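Local coordinates for uncharacterized protein (Bombyx mori, PDB 5AZ0) that probably catalyses the NAD(P)H-dependent reduction of aldehydes and ketones to alcohols, as a silkworm member of the aldo-keto reductase family, at residues A[107-111]-A[112-116]; A[313-316]-A[317-320]; A[336-339]-A[340-343]. All coordinates share one frame; numbering follows the deposited sequence.

Interaction 1 comes first along the chain, in the loop that leaves strand 100-105 of the parallel sheet and enters helix 112-126; interactions 2 and 3 follow in that order in the long C-terminal segment after helix 297-304. The centres of interactions 2 and 3 are about 12 Å apart, and the two pack directly, Phe317 on Pro338 and Trp318 on Met341 and Ile337. Interaction 1 has its centre about 21 Å from that of interaction 2 and about 18 Å from that of interaction 3, yet Gln107 touches Trp318. The tail thus folds over loops that follow barrel strands, where aldo-keto reductases generally shape the substrate pocket.

Interaction 1 (A[107-111]-A[112-116])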
loop_
_atom_site.group_PDB
_atom_site.type_symbol
_atom_site.label_atom_id
_atom_site.label_comp_id
_atom_site.label_asym_id
_atom_site.label_seq_id
_atom_site.Cartn_x
_atom_site.Cartn_y
_atom_site.Cartn_z
ATOM N N GLN A 107 12.604 8.475 1.329
ATOM C CA GLN A 107 12.852 9.797 0.676
ATOM C C GLN A 107 14.278 10.183 0.618
ATOM O O GLN A 107 14.693 10.928 -0.306
ATOM C CB GLN A 107 12.073 10.938 1.370
ATOM C CG GLN A 107 10.582 10.957 1.037
ATOM C CD GLN A 107 9.786 9.782 1.574
ATOM O OE1 GLN A 107 9.716 8.747 0.931
ATOM N NE2 GLN A 107 9.116 9.955 2.686
ATOM N N HIS A 108 15.083 9.599 1.519
ATOM C CA HIS A 108 16.547 9.862 1.460
ATOM C C HIS A 108 17.358 8.990 0.575
ATOM O O HIS A 108 18.585 9.192 0.460
ATOM C CB HIS A 108 17.153 9.971 2.856
ATOM C CG HIS A 108 17.052 8.741 3.684
ATOM N ND1 HIS A 108 15.856 8.227 4.098
ATOM C CD2 HIS A 108 18.011 7.972 4.263
ATOM C CE1 HIS A 108 16.073 7.182 4.884
ATOM N NE2 HIS A 108 17.370 7.026 5.016
ATOM N N TYR A 109 16.707 8.093 -0.173
ATOM C CA TYR A 109 17.483 7.208 -1.077
ATOM C C TYR A 109 17.032 7.459 -2.514
ATOM O O TYR A 109 16.669 6.512 -3.254
ATOM C CB TYR A 109 17.282 5.716 -0.563
ATOM C CG TYR A 109 18.109 5.393 0.649
ATOM C CD1 TYR A 109 19.461 5.200 0.530
ATOM C CD2 TYR A 109 17.582 5.320 1.922
ATOM C CE1 TYR A 109 20.269 4.981 1.627
ATOM C CE2 TYR A 109 18.410 5.050 3.055
ATOM C CZ TYR A 109 19.729 4.901 2.892
ATOM O OH TYR A 109 20.574 4.618 3.952
ATOM N N HIS A 110 16.974 8.735 -2.946
ATOM C CA HIS A 110 16.375 9.064 -4.295
ATOM C C HIS A 110 17.365 9.276 -5.328
ATOM O O HIS A 110 17.025 9.378 -6.535
ATOM C CB HIS A 110 15.385 10.217 -4.272
ATOM C CG HIS A 110 14.008 9.828 -3.876
ATOM N ND1 HIS A 110 12.916 10.339 -4.508
ATOM C CD2 HIS A 110 13.534 8.983 -2.923
ATOM C CE1 HIS A 110 11.813 9.825 -3.986
ATOM N NE2 HIS A 110 12.154 9.029 -2.981
ATOM N N ARG A 111 18.624 9.270 -4.973
ATOM C CA ARG A 111 19.602 9.208 -6.089
ATOM C C ARG A 111 19.528 7.825 -6.740
ATOM O O ARG A 111 19.346 6.841 -6.021
ATOM C CB ARG A 111 21.026 9.443 -5.589
ATOM C CG ARG A 111 21.316 10.855 -5.033
ATOM C CD ARG A 111 22.570 10.848 -4.153
ATOM N NE ARG A 111 22.691 12.120 -3.431
ATOM C CZ ARG A 111 22.048 12.438 -2.320
ATOM N NH1 ARG A 111 21.219 11.617 -1.728
ATOM N NH2 ARG A 111 22.222 13.613 -1.782
ATOM N N ALA A 112 19.780 7.753 -8.045
ATOM C CA ALA A 112 19.726 6.537 -8.788
ATOM C C ALA A 112 20.507 5.404 -8.123
ATOM O O ALA A 112 19.948 4.372 -7.842
ATOM C CB ALA A 112 20.207 6.732 -10.214
ATOM N N ALA A 113 21.767 5.655 -7.772
ATOM C CA ALA A 113 22.597 4.632 -7.129
ATOM C C ALA A 113 22.119 4.275 -5.758
ATOM O O ALA A 113 22.423 3.188 -5.292
ATOM C CB ALA A 113 24.041 5.097 -7.059
ATOM N N ASP A 114 21.348 5.128 -5.089
ATOM C CA ASP A 114 20.910 4.716 -3.796
ATOM C C ASP A 114 19.795 3.720 -3.742
ATOM O O ASP A 114 19.553 3.134 -2.669
ATOM C CB ASP A 114 20.618 5.898 -2.914
ATOM C CG ASP A 114 21.955 6.554 -2.404
ATOM O OD1 ASP A 114 22.873 5.914 -1.734
ATOM O OD2 ASP A 114 22.120 7.649 -2.862
ATOM N N VAL A 115 19.069 3.568 -4.840
ATOM C CA VAL A 115 17.910 2.645 -4.826
ATOM C C VAL A 115 18.470 1.219 -4.582
ATOM O O VAL A 115 17.971 0.529 -3.767
ATOM C CB VAL A 115 17.202 2.694 -6.176
ATOM C CG1 VAL A 115 16.040 1.719 -6.219
ATOM C CG2 VAL A 115 16.637 4.123 -6.416
ATOM N N GLU A 116 19.543 0.856 -5.255
ATOM C CA GLU A 116 20.237 -0.442 -5.059
ATOM C C GLU A 116 20.691 -0.689 -3.575
ATOM O O GLU A 116 20.500 -1.793 -3.003
ATOM C CB GLU A 116 21.357 -0.604 -6.062
ATOM C CG GLU A 116 22.107 -1.948 -6.003
ATOM C CD GLU A 116 23.397 -1.999 -5.095
ATOM O OE1 GLU A 116 23.690 -1.009 -4.389
ATOM O OE2 GLU A 116 24.121 -3.048 -5.126
HETATM O O HOH W 1 20.088 9.072 -2.341
#
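Ala112 follows Arg111, whose carbonyl takes a backbone bond from the new helix, and its own N is hydrogen-bonded to the carboxylate of Glu155 in helix 153-165. Two residues on, Asp114 N bonds to Arg111 O at 2.8 Å. The Asp114 side chain, with CG anti to its carbonyl carbon (chi1 -76°), lies alongside Arg111, pointing the same way, with Asp114 OD2 3.4 Å from Arg111 CB; Asp114 CB meets the edge of the Tyr109 ring at CD1, 3.7 Å away. Carboxylate and guanidinium planes stand perpendicular, and Arg111 NH1 stays 4.2 Å from Asp114 OD2, beyond a salt bridge; the salt bridge of Arg111 is made by NH2 to Glu149. Water 1 is the go-between: it accepts from Arg111 N at 3.0 Å and from Arg111 NH1 at 2.9 Å, and donates to His108 O and Asp114 OD2. With an alanine at Asp114, water 1 would probably lose one of its two acceptors and Arg111 NH1 the negative charge beside it. Val115 adds a weak bond from its N to Arg111 O and sets CG2 4.0 Å from Tyr109 O, while also packing on Thr156 and Phe160. The backbone bonds to Arg111 O thus tie loop and helix directly, and water 1, with two bonds given and two received, adds an indirect link between the opposite charges of Arg111 and Asp114.

Interaction 2 (A[313-316]-A[317-320]). With ACT (acetate ion), chain G.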
loop_
_atom_site.group_PDB
_atom_site.type_symbol
_atom_site.label_atom_id
_atom_site.label_comp_id
_atom_site.label_asym_id
_atom_site.label_seq_id
_atom_site.Cartn_x
_atom_site.Cartn_y
_atom_site.Cartn_z
ATOM N N VAL A 313 -4.796 10.559 5.017
ATOM C CA VAL A 313 -3.309 10.652 5.194
ATOM C C VAL A 313 -2.733 11.860 4.451
ATOM O O VAL A 313 -2.591 11.840 3.227
ATOM C CB VAL A 313 -2.595 9.330 4.736
ATOM C CG1 VAL A 313 -1.072 9.453 4.834
ATOM C CG2 VAL A 313 -3.079 8.129 5.551
ATOM N N ARG A 314 -2.436 12.925 5.183
ATOM C CA ARG A 314 -2.073 14.217 4.562
ATOM C C ARG A 314 -0.971 14.790 5.394
ATOM O O ARG A 314 -1.182 15.468 6.376
ATOM C CB ARG A 314 -3.265 15.183 4.445
ATOM C CG ARG A 314 -2.913 16.505 3.725
ATOM C CD ARG A 314 -4.055 17.547 3.774
ATOM N NE ARG A 314 -5.223 17.099 3.015
ATOM C CZ ARG A 314 -5.425 17.275 1.713
ATOM N NH1 ARG A 314 -4.552 17.925 0.965
ATOM N NH2 ARG A 314 -6.543 16.826 1.164
ATOM N N PRO A 315 0.244 14.408 5.064
ATOM C CA PRO A 315 1.341 14.764 5.938
ATOM C C PRO A 315 1.765 16.208 5.656
ATOM O O PRO A 315 2.562 16.464 4.753
ATOM C CB PRO A 315 2.407 13.704 5.594
ATOM C CG PRO A 315 2.085 13.278 4.214
ATOM C CD PRO A 315 0.626 13.466 4.000
ATOM N N LEU A 316 1.253 17.141 6.475
ATOM C CA LEU A 316 1.408 18.591 6.192
ATOM C C LEU A 316 2.821 19.042 6.236
ATOM O O LEU A 316 3.202 19.887 5.433
ATOM C CB LEU A 316 0.535 19.440 7.140
ATOM C CG LEU A 316 -0.959 19.194 6.804
ATOM C CD1 LEU A 316 -1.852 19.521 7.991
ATOM C CD2 LEU A 316 -1.415 19.883 5.493
ATOM N N PHE A 317 3.642 18.422 7.098
ATOM C CA PHE A 317 5.120 18.682 7.103
ATOM C C PHE A 317 5.832 18.480 5.784
ATOM O O PHE A 317 6.889 19.018 5.628
ATOM C CB PHE A 317 5.844 17.895 8.186
ATOM C CG PHE A 317 5.378 16.475 8.324
ATOM C CD1 PHE A 317 5.909 15.473 7.516
ATOM C CD2 PHE A 317 4.450 16.141 9.277
ATOM C CE1 PHE A 317 5.468 14.162 7.641
ATOM C CE2 PHE A 317 4.008 14.841 9.404
ATOM C CZ PHE A 317 4.509 13.843 8.569
ATOM N N TRP A 318 5.240 17.759 4.795
ATOM C CA TRP A 318 5.906 17.654 3.493
ATOM C C TRP A 318 5.454 18.616 2.429
ATOM O O TRP A 318 6.087 18.667 1.361
ATOM C CB TRP A 318 5.810 16.188 2.968
ATOM C CG TRP A 318 6.686 15.206 3.751
ATOM C CD1 TRP A 318 7.916 15.463 4.334
ATOM C CD2 TRP A 318 6.418 13.824 4.002
ATOM N NE1 TRP A 318 8.410 14.321 4.919
ATOM C CE2 TRP A 318 7.523 13.304 4.741
ATOM C CE3 TRP A 318 5.388 12.962 3.644
ATOM C CZ2 TRP A 318 7.600 11.983 5.138
ATOM C CZ3 TRP A 318 5.467 11.609 4.046
ATOM C CH2 TRP A 318 6.590 11.145 4.794
ATOM N N GLN A 319 4.403 19.408 2.691
ATOM C CA GLN A 319 3.924 20.428 1.678
ATOM C C GLN A 319 4.962 21.306 1.043
ATOM O O GLN A 319 4.908 21.490 -0.169
ATOM C CB GLN A 319 2.829 21.353 2.187
ATOM C CG GLN A 319 1.565 20.644 2.661
ATOM C CD GLN A 319 0.331 21.563 2.770
ATOM O OE1 GLN A 319 -0.810 21.100 2.636
ATOM N NE2 GLN A 319 0.561 22.852 3.053
ATOM N N PRO A 320 5.932 21.823 1.820
ATOM C CA PRO A 320 6.953 22.715 1.193
ATOM C C PRO A 320 7.977 22.029 0.294
ATOM O O PRO A 320 8.807 22.727 -0.313
ATOM C CB PRO A 320 7.706 23.331 2.383
ATOM C CG PRO A 320 7.037 22.839 3.599
ATOM C CD PRO A 320 6.089 21.710 3.274
HETATM C C ACT G . -8.178 16.315 4.336
HETATM O O ACT G . -8.666 16.378 3.152
HETATM O OXT ACT G . -6.961 16.226 4.687
HETATM C CH3 ACT G . -9.117 16.276 5.458
HETATM O O HOH W 2 -1.693 19.018 1.634
#
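Pro315 and Trp318 are joined across a 3-10 turn in the C-terminal segment that follows the (beta/alpha)8 barrel. Two successive backbone bonds define it: Trp318 N donates to Pro315 O at 3.0 Å with an N-H...O angle of 165°, and Gln319 N donates to Leu316 O, also at 3.0 Å.

Apolar contacts gather on the proline ring. Pro315 CG lies 3.4 Å from Trp318 CE3 at the benzo side of the indole, and Pro315 CB is 3.6 Å from Phe317 CZ, placing the pyrrolidine against both aromatics. With CG between the backbone N and the carbonyl carbon (chi1 42°), the Phe317 ring stays close to the turn; Pro315 CA sits over one face, offset toward the rim, and Phe317 CE1 stands over the centre of the indole. Trp318 also meets Trp138 edge to face. Leu316 and Gln319 run side by side, pointing the same way, Leu316 CD2 3.2 Å from Gln319 OE1.

The polar contacts centre on Arg314. An acetate, probably from the crystallisation liquor, is held by two nearly parallel bonds, Arg314 NE to OXT at 2.6 Å and Arg314 NH2 to O at 2.9 Å, and also receives Arg311 N. Gln319 NE2 reaches Val329 O, which, with the water on OE1, probably fixes the amide's rotation. On the remaining nitrogen, Arg314 NH1 donates at 3.1 Å to water 2, which donates to Gln319 OE1.

Interaction 3 (A[336-339]-A[340-343]); sequences DIPI and AMRK
Arg342 curls back over the residues that lead into its turn, so that its guanidinium group meets Ile337 and Ile339. The polar part of this contact is a side-chain to backbone bond: Arg342 NE donates to Ile337 O at 3.1 Å, nearly straight at 163°, with the oxygen in the guanidinium plane although the donor stands above the carbonyl plane. A weak second bond comes to the same oxygen from Arg342 NH2. The bend in the arginine chain at chi3 (-59°) brings NE and NH2 round to this carbonyl, while NH1 bonds to Gln144 O. Over one face of the guanidinium sits the backbone of Ile339, its CA 3.4 Å from Arg342 NH2.

Backbone bonds shape the short 3-10 turn itself. Met341 N donates to Pro338 O at 3.1 Å. Ile339 O is gripped twice, by Arg342 N at 2.8 Å and by Lys343 N at 3.0 Å, the latter nearly along the C=O axis (171°), so that one carbonyl holds two successive backbone N-H groups at the end of the turn.

Apolar contacts complete the fit. Ile337 CG2 touches the aliphatic part of the arginine, 3.5 Å from Arg342 CG, and lies 3.8 Å from Met341 CB. Pro338 and Met341 lie alongside each other, CG beside CG.

The turn belongs to the C-terminal tail and is fastened to loops following successive barrel strands: Ala340 O to Arg76, after strand 68-70 and before helix 78-90; Met341 O to Trp106, directly after strand 100-105; and Arg342 and Lys343 to Gln144 and Glu145, between strand 133-136 and helix 153-165.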
loop_
_atom_site.group_PDB
_atom_site.type_symbol
_atom_site.label_atom_id
_atom_site.label_comp_id
_atom_site.label_asym_id
_atom_site.label_seq_id
_atom_site.Cartn_x
_atom_site.Cartn_y
_atom_site.Cartn_z
ATOM N N ASP A 336 8.204 21.877 10.628
ATOM C CA ASP A 336 9.290 20.940 10.964
ATOM C C ASP A 336 8.917 19.435 10.844
ATOM O O ASP A 336 7.958 18.970 11.496
ATOM C CB ASP A 336 9.826 21.212 12.383
ATOM C CG ASP A 336 11.048 22.151 12.403
ATOM O OD1 ASP A 336 11.751 22.327 11.383
ATOM O OD2 ASP A 336 11.314 22.713 13.478
ATOM N N ILE A 337 9.701 18.681 10.045
ATOM C CA ILE A 337 9.433 17.241 9.838
ATOM C C ILE A 337 9.757 16.477 11.127
ATOM O O ILE A 337 10.922 16.447 11.520
ATOM C CB ILE A 337 10.276 16.618 8.656
ATOM C CG1 ILE A 337 9.904 17.247 7.309
ATOM C CG2 ILE A 337 10.060 15.090 8.587
ATOM C CD1 ILE A 337 10.894 17.033 6.184
ATOM N N PRO A 338 8.768 15.836 11.772
ATOM C CA PRO A 338 9.137 15.050 12.982
ATOM C C PRO A 338 10.252 14.043 12.705
ATOM O O PRO A 338 10.348 13.495 11.556
ATOM C CB PRO A 338 7.848 14.312 13.389
ATOM C CG PRO A 338 6.784 14.791 12.474
ATOM C CD PRO A 338 7.332 15.770 11.463
ATOM N N ILE A 339 11.085 13.790 13.731
ATOM C CA ILE A 339 12.263 12.916 13.542
ATOM C C ILE A 339 11.885 11.458 13.110
ATOM O O ILE A 339 12.569 10.890 12.277
ATOM C CB ILE A 339 13.222 12.922 14.768
ATOM C CG1 ILE A 339 14.613 12.346 14.396
ATOM C CG2 ILE A 339 12.610 12.172 15.961
ATOM C CD1 ILE A 339 15.786 13.026 15.126
ATOM N N ALA A 340 10.801 10.891 13.657
ATOM C CA ALA A 340 10.317 9.575 13.277
ATOM C C ALA A 340 9.962 9.389 11.756
ATOM O O ALA A 340 9.839 8.257 11.301
ATOM C CB ALA A 340 9.123 9.171 14.131
ATOM N N MET A 341 9.850 10.486 10.997
ATOM C CA MET A 341 9.638 10.451 9.569
ATOM C C MET A 341 10.954 10.601 8.805
ATOM O O MET A 341 10.931 10.752 7.582
ATOM C CB MET A 341 8.683 11.584 9.179
ATOM C CG MET A 341 7.430 11.697 10.049
ATOM S SD MET A 341 6.442 10.235 10.105
ATOM C CE MET A 341 6.092 10.013 8.365
ATOM N N ARG A 342 12.097 10.566 9.505
ATOM C CA ARG A 342 13.406 10.839 8.895
ATOM C C ARG A 342 14.565 9.878 9.289
ATOM O O ARG A 342 15.440 9.631 8.480
ATOM C CB ARG A 342 13.840 12.268 9.253
ATOM C CG ARG A 342 13.157 13.380 8.487
ATOM C CD ARG A 342 13.642 14.801 8.890
ATOM N NE ARG A 342 13.476 15.189 10.300
ATOM C CZ ARG A 342 14.428 15.223 11.265
ATOM N NH1 ARG A 342 15.703 14.860 11.065
ATOM N NH2 ARG A 342 14.090 15.615 12.503
ATOM N N LYS A 343 14.612 9.441 10.552
ATOM C CA LYS A 343 15.737 8.669 11.131
ATOM C C LYS A 343 15.142 7.629 12.031
ATOM O O LYS A 343 14.326 7.946 12.870
ATOM C CB LYS A 343 16.666 9.547 11.977
ATOM C CG LYS A 343 17.498 10.520 11.158
ATOM C CD LYS A 343 18.280 11.543 12.020
ATOM C CE LYS A 343 19.481 12.026 11.221
ATOM N NZ LYS A 343 20.032 13.321 11.633
#